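Local structure of uncharacterized protein (Chaetomium thermophilum, 3LPZ) at residues A35-T38 with R39-A43; A171-E174 with Y175-K179; S183-A186 with P187-A191. The protein probably takes part in tail-anchored protein biogenesis as Get4 of the Get pathway, an alpha-solenoid protein that binds Get5. One frame throughout, in Å; residues are numbered along the deposited sequence.

From the N terminus the three contacts come in series, and none nests in or crosses another. Each joins two adjoining segments, so each is a local contact and none closes a long loop. Contact 1 lies within helix 28-47, near the N-terminal end of the solenoid. Its centre is about 45 Å from that of contact 2 and about 52 Å from that of contact 3. Contact 2 is the C-terminal part of helix 166-179. Contact 3 follows at the start of helix 186-199. These two touch: Tyr178 of contact 2 reaches the turn of contact 3 and ties the consecutive helices together.

Contact 1 of 3, residues A35-T38 with R39-A43; sequences AQET and RLVAA
Gln36 and Arg39 meet on one flank of helix 28-47, one of the helices of the alpha-solenoid. Arg39 NH1 donates to Gln36 OE1 at 2.8 Å. The bond uses an amide lone pair in the carbonyl plane, and OE1 lies nearly in the guanidinium plane. The two side chains run alongside each other, yet their flat ends are turned 60° apart. Gln36 CG stands beside the backbone N, and a bend at chi2 (-55°) swings the amide across the helix surface towards Arg39. Arg39 is bent at its third torsion and meets OE1 with its NH1 edge. An alanine in place of Gln36 has no amide to offer, and Arg39 NH1 would probably be left without this acceptor, its guanidinium freer to turn.

Behind this pair runs the helical backbone. Ala42 N bonds to Thr38 O at 2.9 Å, and Val41 N bonds to Glu37 O at 3.0 Å. Thr38 OG1 turns back to Ala34 O, which satisfies this buried hydroxyl, and the Glu37 carboxylate forms a salt bridge with Arg22 of helix 11-25.

Neighbouring helices position the turn. Thr38 packs on Ile57 and Val61 of helix 51-67, and Arg39 rests on Leu77 and Leu80 of helix 71-88. On another side Val41 touches Ile15 of helix 11-25; Val41 CG2 lies 3.3 Å from Glu37 O.

Contact 2 of 3, residues A171-E174 with Y175-K179; sequences ARME and YEWYK
Arg172 O accepts two hydrogen bonds. Glu176 N reaches it at 2.9 Å, and a water donates to it at 2.7 Å. The same water donates to Glu176 OE2 at 2.8 Å, so it bridges the carbonyl and the carboxylate of one helical turn. Glu176 CG stands beside its backbone N (chi1 -71°), and a bend at chi2 brings the carboxylate round to the water. Arg172 turns its own charge to Glu168, one turn earlier.

The Glu176 N bond is one of the i to i+4 alpha-helical hydrogen bonds of helix 166-179, a helix of the alpha-solenoid. Trp177 N bonds to Met173 O, and Tyr178 N to Glu174 O, in the same way.

Side chains pack along another flank. Glu174 OE1 comes to the edge of the indole, near its plane, 3.4 Å from Trp177 CE3. The carboxylate is turned 28° from the ring. Met173 CE approaches the same CE3 obliquely at 4.1 Å. Glu174 OE2 also lies close to Glu156 of helix 152-159, and this like-charge pair could raise the proton affinity of one carboxylate.

Phe152 meets Trp177 edge-to-face, and Tyr175 packs likewise with Phe213, with the Tyr175 hydroxyl bonded to Asp220 at the end of helix 203-220.

Contact 3 of 3, residues S183-A186 with P187-A191; sequences SHTA and PLYCA
Thr185 and Tyr189 touch at the start of helix 186-199, where a short 3-10 segment leads into the alpha-helix. The hydrogen bonds record this change. Leu188 N donates to Thr185 O at 2.9 Å, a three-residue step, with the donor 47° above the carbonyl plane. Tyr189 N adds only a weak bond to the same oxygen. Cys190 N then bonds to Ala186 O at 3.0 Å, nearly along the C=O axis, the first strong four-residue step.

Side-chain packing comes next. Thr185 OG1 lies in the plane of the Tyr189 ring, at its edge, 3.3 Å from CE2. A chi1 of 69° sets OG1 between the backbone N and the carbonyl carbon of Thr185, on the side facing the ring. This hydroxyl is hydrogen-bonded to Glu182 O. The Tyr189 hydroxyl bonds to Asp181, and its ring also meets Trp177 of the preceding helix.

Apolar contact completes the turn. Ala186 CB lies 3.6 Å from Pro187 CD, and Pro187 also packs on Leu244 of helix 243-256. Proline has no N-H to donate, but in a helix's first turn that N-H would have no partner within the helix, so Pro187 costs no hydrogen bond, while its ring restricts the backbone as the helix begins.

Contact 1 of 3, residues A35-T38 with R39-A43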
ATOM      1  N   ALA A  35      24.158 -14.495 -19.175  1.00 21.95           N
ATOM      2  CA  ALA A  35      22.898 -13.744 -19.132  1.00 21.59           C
ATOM      3  C   ALA A  35      22.527 -13.301 -20.539  1.00 22.17           C
ATOM      4  O   ALA A  35      21.354 -13.363 -20.922  1.00 22.22           O
ATOM      5  CB  ALA A  35      22.997 -12.540 -18.182  1.00 20.75           C
ATOM      6  N   GLN A  36      23.522 -12.873 -21.323  1.00 22.45           N
ATOM      7  CA  GLN A  36      23.264 -12.469 -22.713  1.00 23.17           C
ATOM      8  C   GLN A  36      22.820 -13.630 -23.583  1.00 22.88           C
ATOM      9  O   GLN A  36      21.941 -13.475 -24.448  1.00 22.58           O
ATOM     10  CB  GLN A  36      24.487 -11.754 -23.333  1.00 23.39           C
ATOM     11  CG  GLN A  36      24.762 -10.380 -22.696  1.00 25.79           C
ATOM     12  CD  GLN A  36      23.553  -9.443 -22.744  1.00 29.47           C
ATOM     13  OE1 GLN A  36      23.010  -9.159 -23.818  1.00 30.19           O
ATOM     14  NE2 GLN A  36      23.124  -8.962 -21.575  1.00 31.59           N
ATOM     15  N   GLU A  37      23.426 -14.798 -23.363  1.00 22.84           N
ATOM     16  CA  GLU A  37      23.040 -15.970 -24.113  1.00 23.28           C
ATOM     17  C   GLU A  37      21.626 -16.383 -23.686  1.00 22.14           C
ATOM     18  O   GLU A  37      20.853 -16.858 -24.492  1.00 21.76           O
ATOM     19  CB  GLU A  37      24.032 -17.099 -23.864  1.00 24.53           C
ATOM     20  CG  GLU A  37      23.746 -18.375 -24.669  1.00 29.60           C
ATOM     21  CD  GLU A  37      24.801 -19.413 -24.454  1.00 37.40           C
ATOM     22  OE1 GLU A  37      25.992 -19.021 -24.363  1.00 41.37           O
ATOM     23  OE2 GLU A  37      24.446 -20.616 -24.366  1.00 42.52           O
ATOM     24  N   THR A  38      21.295 -16.199 -22.406  1.00 20.59           N
ATOM     25  CA  THR A  38      19.920 -16.487 -21.928  1.00 19.93           C
ATOM     26  C   THR A  38      18.884 -15.634 -22.683  1.00 20.05           C
ATOM     27  O   THR A  38      17.830 -16.138 -23.081  1.00 20.43           O
ATOM     28  CB  THR A  38      19.802 -16.277 -20.397  1.00 19.47           C
ATOM     29  OG1 THR A  38      20.789 -17.092 -19.738  1.00 19.56           O
ATOM     30  CG2 THR A  38      18.389 -16.658 -19.856  1.00 18.51           C
ATOM     31  N   ARG A  39      19.175 -14.344 -22.872  1.00 20.60           N
ATOM     32  CA  ARG A  39      18.269 -13.449 -23.617  1.00 21.25           C
ATOM     33  C   ARG A  39      18.030 -13.964 -25.023  1.00 21.49           C
ATOM     34  O   ARG A  39      16.890 -13.933 -25.503  1.00 21.03           O
ATOM     35  CB  ARG A  39      18.844 -12.026 -23.750  1.00 21.69           C
ATOM     36  CG  ARG A  39      18.965 -11.247 -22.460  1.00 21.39           C
ATOM     37  CD  ARG A  39      19.563  -9.863 -22.791  1.00 21.72           C
ATOM     38  NE  ARG A  39      18.784  -9.146 -23.807  1.00 22.69           N
ATOM     39  CZ  ARG A  39      19.293  -8.329 -24.740  1.00 22.40           C
ATOM     40  NH1 ARG A  39      20.613  -8.138 -24.837  1.00 20.62           N
ATOM     41  NH2 ARG A  39      18.469  -7.726 -25.602  1.00 21.72           N
ATOM     42  N   LEU A  40      19.106 -14.372 -25.704  1.00 21.74           N
ATOM     43  CA  LEU A  40      18.990 -14.867 -27.065  1.00 23.39           C
ATOM     44  C   LEU A  40      18.137 -16.152 -27.113  1.00 23.33           C
ATOM     45  O   LEU A  40      17.237 -16.260 -27.933  1.00 23.22           O
ATOM     46  CB  LEU A  40      20.376 -15.098 -27.698  1.00 24.58           C
ATOM     47  CG  LEU A  40      20.480 -15.312 -29.215  1.00 27.20           C
ATOM     48  CD1 LEU A  40      20.066 -14.055 -30.051  1.00 29.55           C
ATOM     49  CD2 LEU A  40      21.924 -15.722 -29.572  1.00 29.35           C
ATOM     50  N   VAL A  41      18.410 -17.104 -26.230  1.00 22.79           N
ATOM     51  CA  VAL A  41      17.647 -18.349 -26.229  1.00 24.24           C
ATOM     52  C   VAL A  41      16.144 -18.095 -25.934  1.00 23.88           C
ATOM     53  O   VAL A  41      15.253 -18.632 -26.646  1.00 23.85           O
ATOM     54  CB  VAL A  41      18.262 -19.360 -25.233  1.00 24.44           C
ATOM     55  CG1 VAL A  41      17.413 -20.579 -25.121  1.00 27.89           C
ATOM     56  CG2 VAL A  41      19.680 -19.743 -25.691  1.00 26.28           C
ATOM     57  N   ALA A  42      15.872 -17.293 -24.895  1.00 22.46           N
ATOM     58  CA  ALA A  42      14.508 -16.952 -24.543  1.00 22.61           C
ATOM     59  C   ALA A  42      13.799 -16.245 -25.713  1.00 23.21           C
ATOM     60  O   ALA A  42      12.630 -16.550 -26.015  1.00 23.46           O
ATOM     61  CB  ALA A  42      14.468 -16.051 -23.282  1.00 21.54           C
ATOM     62  N   ALA A  43      14.483 -15.295 -26.356  1.00 23.66           N
ATOM     63  CA  ALA A  43      13.880 -14.573 -27.491  1.00 24.31           C
ATOM     64  C   ALA A  43      13.524 -15.535 -28.638  1.00 25.65           C
ATOM     65  O   ALA A  43      12.457 -15.408 -29.250  1.00 26.30           O
ATOM     66  CB  ALA A  43      14.783 -13.421 -27.983  1.00 24.24           C
TER

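Contact 2 of 3, residues A171-E174 with Y175-K179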
ATOM      1  N   ALA A 171      -0.662  -1.679  10.521  1.00 17.13           N
ATOM      2  CA  ALA A 171      -0.908  -1.171  11.874  1.00 17.52           C
ATOM      3  C   ALA A 171       0.335  -1.355  12.786  1.00 17.55           C
ATOM      4  O   ALA A 171       0.693  -0.447  13.553  1.00 16.71           O
ATOM      5  CB  ALA A 171      -2.142  -1.869  12.476  1.00 17.30           C
ATOM      6  N   ARG A 172       0.990  -2.509  12.682  1.00 17.84           N
ATOM      7  CA  ARG A 172       2.236  -2.765  13.457  1.00 19.01           C
ATOM      8  C   ARG A 172       3.398  -1.892  13.008  1.00 18.88           C
ATOM      9  O   ARG A 172       4.204  -1.442  13.837  1.00 19.96           O
ATOM     10  CB  ARG A 172       2.640  -4.241  13.386  1.00 20.04           C
ATOM     11  CG  ARG A 172       1.726  -5.122  14.215  1.00 23.66           C
ATOM     12  CD  ARG A 172       2.232  -6.584  14.325  1.00 28.28           C
ATOM     13  NE  ARG A 172       1.160  -7.470  14.800  1.00 33.28           N
ATOM     14  CZ  ARG A 172       0.712  -7.513  16.058  1.00 35.98           C
ATOM     15  NH1 ARG A 172       1.224  -6.709  16.989  1.00 37.88           N
ATOM     16  NH2 ARG A 172      -0.260  -8.356  16.393  1.00 37.28           N
ATOM     17  N   MET A 173       3.458  -1.611  11.713  1.00 18.96           N
ATOM     18  CA  MET A 173       4.433  -0.652  11.183  1.00 19.26           C
ATOM     19  C   MET A 173       4.148   0.762  11.717  1.00 18.70           C
ATOM     20  O   MET A 173       5.056   1.447  12.174  1.00 18.95           O
ATOM     21  CB  MET A 173       4.452  -0.668   9.651  1.00 19.76           C
ATOM     22  CG  MET A 173       5.512   0.269   9.014  1.00 21.27           C
ATOM     23  SD  MET A 173       4.940   1.028   7.470  1.00 24.02           S
ATOM     24  CE  MET A 173       3.943   2.325   8.207  1.00 23.74           C
ATOM     25  N   GLU A 174       2.896   1.192  11.655  1.00 17.55           N
ATOM     26  CA  GLU A 174       2.526   2.489  12.227  1.00 18.18           C
ATOM     27  C   GLU A 174       2.826   2.542  13.723  1.00 17.73           C
ATOM     28  O   GLU A 174       3.245   3.581  14.222  1.00 17.88           O
ATOM     29  CB  GLU A 174       1.059   2.881  11.966  1.00 17.14           C
ATOM     30  CG  GLU A 174       0.595   3.010  10.473  1.00 17.69           C
ATOM     31  CD  GLU A 174       1.293   4.077   9.656  1.00 18.88           C
ATOM     32  OE1 GLU A 174       1.999   4.950  10.215  1.00 19.35           O
ATOM     33  OE2 GLU A 174       1.138   4.040   8.420  1.00 19.59           O
ATOM     34  N   TYR A 175       2.588   1.448  14.442  1.00 18.46           N
ATOM     35  CA  TYR A 175       2.932   1.418  15.857  1.00 20.04           C
ATOM     36  C   TYR A 175       4.459   1.552  16.069  1.00 20.57           C
ATOM     37  O   TYR A 175       4.890   2.289  16.959  1.00 21.17           O
ATOM     38  CB  TYR A 175       2.418   0.150  16.583  1.00 19.88           C
ATOM     39  CG  TYR A 175       2.498   0.364  18.067  1.00 21.23           C
ATOM     40  CD1 TYR A 175       1.544   1.148  18.704  1.00 21.38           C
ATOM     41  CD2 TYR A 175       3.549  -0.143  18.823  1.00 23.34           C
ATOM     42  CE1 TYR A 175       1.597   1.407  20.046  1.00 23.20           C
ATOM     43  CE2 TYR A 175       3.617   0.118  20.219  1.00 26.33           C
ATOM     44  CZ  TYR A 175       2.629   0.913  20.801  1.00 25.89           C
ATOM     45  OH  TYR A 175       2.635   1.203  22.147  1.00 29.28           O
ATOM     46  N   GLU A 176       5.265   0.842  15.277  1.00 21.31           N
ATOM     47  CA  GLU A 176       6.746   0.987  15.362  1.00 22.52           C
ATOM     48  C   GLU A 176       7.180   2.420  15.082  1.00 22.53           C
ATOM     49  O   GLU A 176       8.084   2.970  15.745  1.00 23.39           O
ATOM     50  CB  GLU A 176       7.484   0.028  14.410  1.00 23.56           C
ATOM     51  CG  GLU A 176       7.420  -1.438  14.830  1.00 28.69           C
ATOM     52  CD  GLU A 176       7.983  -1.692  16.244  1.00 35.26           C
ATOM     53  OE1 GLU A 176       9.114  -1.239  16.549  1.00 38.53           O
ATOM     54  OE2 GLU A 176       7.286  -2.338  17.053  1.00 38.27           O
ATOM     55  N   TRP A 177       6.537   3.035  14.103  1.00 21.23           N
ATOM     56  CA  TRP A 177       6.840   4.415  13.772  1.00 21.34           C
ATOM     57  C   TRP A 177       6.459   5.357  14.919  1.00 20.70           C
ATOM     58  O   TRP A 177       7.225   6.245  15.285  1.00 20.49           O
ATOM     59  CB  TRP A 177       6.104   4.824  12.508  1.00 21.14           C
ATOM     60  CG  TRP A 177       6.783   5.836  11.652  1.00 22.73           C
ATOM     61  CD1 TRP A 177       7.958   6.509  11.910  1.00 25.67           C
ATOM     62  CD2 TRP A 177       6.330   6.288  10.375  1.00 25.39           C
ATOM     63  NE1 TRP A 177       8.254   7.364  10.859  1.00 27.56           N
ATOM     64  CE2 TRP A 177       7.278   7.236   9.899  1.00 28.25           C
ATOM     65  CE3 TRP A 177       5.201   5.994   9.587  1.00 23.52           C
ATOM     66  CZ2 TRP A 177       7.133   7.891   8.660  1.00 29.82           C
ATOM     67  CZ3 TRP A 177       5.066   6.626   8.352  1.00 26.46           C
ATOM     68  CH2 TRP A 177       6.030   7.570   7.898  1.00 27.93           C
ATOM     69  N   TYR A 178       5.279   5.147  15.497  1.00 20.68           N
ATOM     70  CA  TYR A 178       4.825   5.915  16.665  1.00 20.11           C
ATOM     71  C   TYR A 178       5.804   5.866  17.849  1.00 20.96           C
ATOM     72  O   TYR A 178       5.990   6.862  18.564  1.00 21.05           O
ATOM     73  CB  TYR A 178       3.462   5.385  17.111  1.00 19.90           C
ATOM     74  CG  TYR A 178       3.124   5.674  18.566  1.00 19.82           C
ATOM     75  CD1 TYR A 178       2.875   6.982  19.005  1.00 18.17           C
ATOM     76  CD2 TYR A 178       3.037   4.640  19.499  1.00 20.43           C
ATOM     77  CE1 TYR A 178       2.541   7.251  20.316  1.00 18.57           C
ATOM     78  CE2 TYR A 178       2.699   4.903  20.842  1.00 21.25           C
ATOM     79  CZ  TYR A 178       2.449   6.211  21.232  1.00 21.85           C
ATOM     80  OH  TYR A 178       2.117   6.491  22.558  1.00 25.45           O
ATOM     81  N   LYS A 179       6.420   4.710  18.063  1.00 20.76           N
ATOM     82  CA  LYS A 179       7.345   4.552  19.204  1.00 22.84           C
ATOM     83  C   LYS A 179       8.608   5.417  19.064  1.00 23.33           C
ATOM     84  O   LYS A 179       9.312   5.653  20.043  1.00 24.46           O
ATOM     85  CB  LYS A 179       7.739   3.095  19.355  1.00 22.70           C
ATOM     86  CG  LYS A 179       6.618   2.243  19.884  1.00 25.58           C
ATOM     87  CD  LYS A 179       7.025   0.786  19.814  1.00 33.42           C
ATOM     88  CE  LYS A 179       7.675   0.360  21.108  1.00 37.39           C
ATOM     89  NZ  LYS A 179       8.596  -0.789  20.869  1.00 41.46           N
TER
HETATM   90  O   HOH W   1       4.772  -2.924  16.070  1.00 25.71           O

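Contact 3 of 3, residues S183-A186 with P187-A191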
ATOM      1  N   SER A 183       4.645  10.331  22.932  1.00 29.66           N
ATOM      2  CA  SER A 183       3.500   9.452  23.184  1.00 29.86           C
ATOM      3  C   SER A 183       2.110  10.056  22.896  1.00 29.18           C
ATOM      4  O   SER A 183       1.174   9.300  22.630  1.00 29.22           O
ATOM      5  CB  SER A 183       3.571   8.769  24.568  1.00 30.71           C
ATOM      6  OG  SER A 183       3.332   9.697  25.582  1.00 33.71           O
ATOM      7  N   HIS A 184       1.972  11.385  22.893  1.00 28.09           N
ATOM      8  CA  HIS A 184       0.683  12.009  22.560  1.00 28.01           C
ATOM      9  C   HIS A 184       0.302  11.826  21.076  1.00 26.79           C
ATOM     10  O   HIS A 184      -0.845  12.057  20.695  1.00 27.10           O
ATOM     11  CB  HIS A 184       0.640  13.503  22.944  1.00 29.08           C
ATOM     12  CG  HIS A 184       1.482  14.392  22.075  1.00 31.71           C
ATOM     13  ND1 HIS A 184       2.778  14.748  22.401  1.00 35.46           N
ATOM     14  CD2 HIS A 184       1.214  15.000  20.894  1.00 32.83           C
ATOM     15  CE1 HIS A 184       3.272  15.532  21.456  1.00 34.99           C
ATOM     16  NE2 HIS A 184       2.344  15.692  20.526  1.00 36.05           N
ATOM     17  N   THR A 185       1.270  11.429  20.248  1.00 24.52           N
ATOM     18  CA  THR A 185       1.023  11.271  18.820  1.00 22.89           C
ATOM     19  C   THR A 185       0.345   9.963  18.451  1.00 21.54           C
ATOM     20  O   THR A 185       0.108   9.738  17.265  1.00 20.64           O
ATOM     21  CB  THR A 185       2.308  11.425  17.971  1.00 22.97           C
ATOM     22  OG1 THR A 185       3.181  10.298  18.210  1.00 21.16           O
ATOM     23  CG2 THR A 185       3.000  12.793  18.273  1.00 22.94           C
ATOM     24  N   ALA A 186       0.013   9.106  19.431  1.00 20.98           N
ATOM     25  CA  ALA A 186      -0.652   7.804  19.103  1.00 20.29           C
ATOM     26  C   ALA A 186      -1.806   7.890  18.064  1.00 19.67           C
ATOM     27  O   ALA A 186      -1.812   7.103  17.132  1.00 18.91           O
ATOM     28  CB  ALA A 186      -1.099   7.038  20.342  1.00 19.48           C
ATOM     29  N   PRO A 187      -2.759   8.860  18.210  1.00 20.04           N
ATOM     30  CA  PRO A 187      -3.883   8.927  17.250  1.00 19.97           C
ATOM     31  C   PRO A 187      -3.454   9.247  15.820  1.00 20.54           C
ATOM     32  O   PRO A 187      -4.124   8.822  14.875  1.00 20.43           O
ATOM     33  CB  PRO A 187      -4.757  10.075  17.788  1.00 19.92           C
ATOM     34  CG  PRO A 187      -4.250  10.310  19.243  1.00 21.07           C
ATOM     35  CD  PRO A 187      -2.827   9.941  19.222  1.00 19.76           C
ATOM     36  N   LEU A 188      -2.345   9.980  15.656  1.00 20.71           N
ATOM     37  CA  LEU A 188      -1.842  10.329  14.318  1.00 20.78           C
ATOM     38  C   LEU A 188      -1.359   9.090  13.558  1.00 20.29           C
ATOM     39  O   LEU A 188      -1.588   8.959  12.369  1.00 20.06           O
ATOM     40  CB  LEU A 188      -0.717  11.363  14.406  1.00 21.10           C
ATOM     41  CG  LEU A 188      -1.057  12.861  14.547  1.00 25.15           C
ATOM     42  CD1 LEU A 188      -2.351  13.168  15.274  1.00 27.71           C
ATOM     43  CD2 LEU A 188       0.165  13.646  15.121  1.00 26.68           C
ATOM     44  N   TYR A 189      -0.685   8.188  14.252  1.00 19.23           N
ATOM     45  CA  TYR A 189      -0.199   6.970  13.628  1.00 18.85           C
ATOM     46  C   TYR A 189      -1.313   5.983  13.446  1.00 19.33           C
ATOM     47  O   TYR A 189      -1.365   5.285  12.423  1.00 19.84           O
ATOM     48  CB  TYR A 189       0.974   6.377  14.414  1.00 18.00           C
ATOM     49  CG  TYR A 189       2.194   7.282  14.312  1.00 19.30           C
ATOM     50  CD1 TYR A 189       3.041   7.218  13.198  1.00 20.14           C
ATOM     51  CD2 TYR A 189       2.449   8.261  15.282  1.00 16.94           C
ATOM     52  CE1 TYR A 189       4.148   8.079  13.082  1.00 20.44           C
ATOM     53  CE2 TYR A 189       3.549   9.114  15.173  1.00 20.10           C
ATOM     54  CZ  TYR A 189       4.385   9.017  14.073  1.00 20.04           C
ATOM     55  OH  TYR A 189       5.452   9.864  13.956  1.00 22.19           O
ATOM     56  N   CYS A 190      -2.250   5.960  14.388  1.00 18.99           N
ATOM     57  CA  CYS A 190      -3.422   5.119  14.212  1.00 20.52           C
ATOM     58  C   CYS A 190      -4.189   5.539  12.945  1.00 19.92           C
ATOM     59  O   CYS A 190      -4.584   4.671  12.148  1.00 20.12           O
ATOM     60  CB  CYS A 190      -4.321   5.162  15.465  1.00 20.31           C
ATOM     61  SG  CYS A 190      -5.643   3.958  15.404  1.00 25.21           S
ATOM     62  N   ALA A 191      -4.344   6.858  12.749  1.00 18.56           N
ATOM     63  CA  ALA A 191      -5.058   7.405  11.601  1.00 18.51           C
ATOM     64  C   ALA A 191      -4.394   7.038  10.284  1.00 18.71           C
ATOM     65  O   ALA A 191      -5.086   6.765   9.340  1.00 18.47           O
ATOM     66  CB  ALA A 191      -5.247   8.912  11.712  1.00 17.46           C
TER